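Local structure of CBS domain-containing predicted protein TM0935 (Thermotoga maritima, 1O50) at residues M62-H67 and N124-M129. The protein is of unknown specific function but, as a tandem CBS-domain protein, probably binds an adenosine-containing ligand and acts as a regulatory or sensory module. Residues are numbered along the deposited sequence; the frame is centred on the assembly and turned at random.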
loop_
_atom_site.group_PDB
_atom_site.type_symbol
_atom_site.label_atom_id
_atom_site.label_comp_id
_atom_site.label_asym_id
_atom_site.label_seq_id
_atom_site.Cartn_x
_atom_site.Cartn_y
_atom_site.Cartn_z
ATOM N N MET A 62 -2.411 -13.900 -6.840
ATOM C CA MET A 62 -1.831 -12.602 -6.556
ATOM C C MET A 62 -1.363 -12.550 -5.109
ATOM O O MET A 62 -1.832 -13.249 -4.272
ATOM C CB MET A 62 -2.873 -11.486 -6.852
ATOM C CG MET A 62 -4.039 -11.471 -5.835
ATOM S SD MET A 62 -5.276 -10.093 -5.983
ATOM C CE MET A 62 -6.232 -10.256 -4.408
ATOM N N ILE A 63 -0.376 -11.731 -4.822
ATOM C CA ILE A 63 0.084 -11.611 -3.476
ATOM C C ILE A 63 0.168 -10.102 -3.212
ATOM O O ILE A 63 1.145 -9.458 -3.612
ATOM C CB ILE A 63 1.482 -12.269 -3.379
ATOM C CG1 ILE A 63 1.425 -13.739 -3.825
ATOM C CG2 ILE A 63 2.092 -12.053 -1.970
ATOM C CD1 ILE A 63 2.834 -14.424 -4.003
ATOM N N PRO A 64 -0.881 -9.519 -2.626
ATOM C CA PRO A 64 -0.782 -8.157 -2.082
ATOM C C PRO A 64 0.298 -8.044 -1.005
ATOM O O PRO A 64 0.508 -8.940 -0.168
ATOM C CB PRO A 64 -2.172 -7.942 -1.466
ATOM C CG PRO A 64 -2.998 -8.779 -2.228
ATOM C CD PRO A 64 -2.238 -10.071 -2.431
ATOM N N VAL A 65 1.018 -6.927 -1.015
ATOM C CA VAL A 65 2.081 -6.769 -0.053
ATOM C C VAL A 65 1.555 -6.883 1.381
ATOM O O VAL A 65 2.266 -7.383 2.258
ATOM C CB VAL A 65 2.786 -5.457 -0.251
ATOM C CG1 VAL A 65 3.708 -5.145 0.960
ATOM C CG2 VAL A 65 3.566 -5.521 -1.534
ATOM N N MET A 66 0.307 -6.473 1.627
ATOM C CA MET A 66 -0.208 -6.550 3.002
ATOM C C MET A 66 -0.496 -8.015 3.347
ATOM O O MET A 66 -0.451 -8.423 4.545
ATOM C CB MET A 66 -1.454 -5.671 3.195
ATOM C CG MET A 66 -2.201 -5.902 4.535
ATOM S SD MET A 66 -1.202 -5.397 6.076
ATOM C CE MET A 66 -1.440 -3.693 6.042
ATOM N N HIS A 67 -0.861 -8.811 2.342
ATOM C CA HIS A 67 -1.025 -10.248 2.586
ATOM C C HIS A 67 0.349 -10.885 2.969
ATOM O O HIS A 67 0.418 -11.647 3.911
ATOM C CB HIS A 67 -1.632 -10.960 1.391
ATOM C CG HIS A 67 -1.820 -12.437 1.593
ATOM N ND1 HIS A 67 -2.598 -12.969 2.604
ATOM C CD2 HIS A 67 -1.381 -13.492 0.861
ATOM C CE1 HIS A 67 -2.614 -14.293 2.490
ATOM N NE2 HIS A 67 -1.859 -14.633 1.451
ATOM N N ASN A 124 -11.436 -5.593 -1.463
ATOM C CA ASN A 124 -10.376 -6.604 -1.355
ATOM C C ASN A 124 -9.120 -6.072 -0.665
ATOM O O ASN A 124 -8.114 -6.777 -0.472
ATOM C CB ASN A 124 -10.028 -7.083 -2.771
ATOM C CG ASN A 124 -11.151 -7.898 -3.390
ATOM O OD1 ASN A 124 -11.329 -9.057 -3.043
ATOM N ND2 ASN A 124 -11.952 -7.274 -4.261
ATOM N N ASN A 125 -9.177 -4.814 -0.281
ATOM C CA ASN A 125 -8.078 -4.168 0.390
ATOM C C ASN A 125 -6.761 -4.366 -0.338
ATOM O O ASN A 125 -5.756 -4.777 0.263
ATOM C CB ASN A 125 -7.942 -4.605 1.857
ATOM C CG ASN A 125 -6.816 -3.819 2.577
ATOM O OD1 ASN A 125 -6.643 -2.645 2.289
ATOM N ND2 ASN A 125 -6.056 -4.463 3.487
ATOM N N ILE A 126 -6.773 -4.104 -1.649
ATOM C CA ILE A 126 -5.568 -4.090 -2.469
ATOM C C ILE A 126 -5.435 -2.720 -3.181
ATOM O O ILE A 126 -6.415 -2.017 -3.320
ATOM C CB ILE A 126 -5.620 -5.255 -3.514
ATOM C CG1 ILE A 126 -6.769 -5.045 -4.481
ATOM C CG2 ILE A 126 -5.760 -6.657 -2.819
ATOM C CD1 ILE A 126 -7.033 -6.183 -5.420
ATOM N N GLN A 127 -4.237 -2.348 -3.607
ATOM C CA GLN A 127 -3.965 -1.103 -4.317
ATOM C C GLN A 127 -3.286 -1.277 -5.693
ATOM O O GLN A 127 -2.702 -0.323 -6.243
ATOM C CB GLN A 127 -3.133 -0.185 -3.412
ATOM C CG GLN A 127 -3.882 0.153 -2.132
ATOM C CD GLN A 127 -3.300 1.266 -1.348
ATOM O OE1 GLN A 127 -2.893 2.249 -1.912
ATOM N NE2 GLN A 127 -3.339 1.162 -0.011
ATOM N N GLU A 128 -3.336 -2.481 -6.260
ATOM C CA GLU A 128 -2.741 -2.725 -7.589
ATOM C C GLU A 128 -3.358 -3.984 -8.101
ATOM O O GLU A 128 -3.476 -4.979 -7.375
ATOM C CB GLU A 128 -1.235 -2.898 -7.545
ATOM C CG GLU A 128 -0.574 -2.915 -8.907
ATOM C CD GLU A 128 0.921 -3.134 -8.892
ATOM O OE1 GLU A 128 1.492 -3.220 -7.820
ATOM O OE2 GLU A 128 1.556 -3.194 -9.977
ATOM N N MET A 129 -3.798 -3.917 -9.344
ATOM C CA MET A 129 -4.541 -4.980 -9.967
ATOM C C MET A 129 -4.040 -5.073 -11.356
ATOM O O MET A 129 -3.707 -4.057 -11.946
ATOM C CB MET A 129 -6.022 -4.634 -10.063
ATOM C CG MET A 129 -6.801 -4.997 -8.891
ATOM S SD MET A 129 -8.580 -4.719 -9.040
ATOM C CE MET A 129 -8.542 -3.057 -9.294
#
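Ile126 sets its CG2 methyl against both Pro64 and Met62, and this apolar meeting carries the contact. CG2 lies 3.5 Å from Pro64 CG, against the outer corner of the pyrrolidine ring, and 4.0 Å from the terminal methyl CE of Met62. The first torsion of Ile126 (chi1 64°) puts CG1 between the backbone N and the carbonyl carbon and leaves CG2 beside that N, so that the short branch faces the proline. Met62 runs fully extended beyond CG and crosses the isoleucine at about a right angle; its long, unbranched chain carries CE across from the strand, where the CA atoms of Met62 and Met129 are still 8.8 Å apart. At Pro64 and Ile126 the backbones come closer, with CA atoms 6.3 Å apart. Val106 also packs on Met62 and Leu103 on Pro64, which helps to bury this apolar patch.

No hydrogen bond joins the two segments. Asn125 points the ND2 end of its amide at Met66, 4.2 Å from Met66 CG, while the Asn125 amide is hydrogen-bonded, OD1 to ND2, to Asn125 of the second subunit. Asn suits this place because its backbone readily adopts the positive phi (50°) of the Schellman motif ending helix 114-124. Proline is tolerated at the N-cap of helix 65-77, since the helix makes no use of an N-H there, and its ring, on the side of Ile126, offers a compact apolar face.

The contact joins different parts of the two CBS domains: the turn from strand 58-64 into helix 65-77 in the first, and the loop from helix 114-124 to strand 128-132 in the second. Such close apposition of tandem repeats is characteristic of the CBS-pair (Bateman) module.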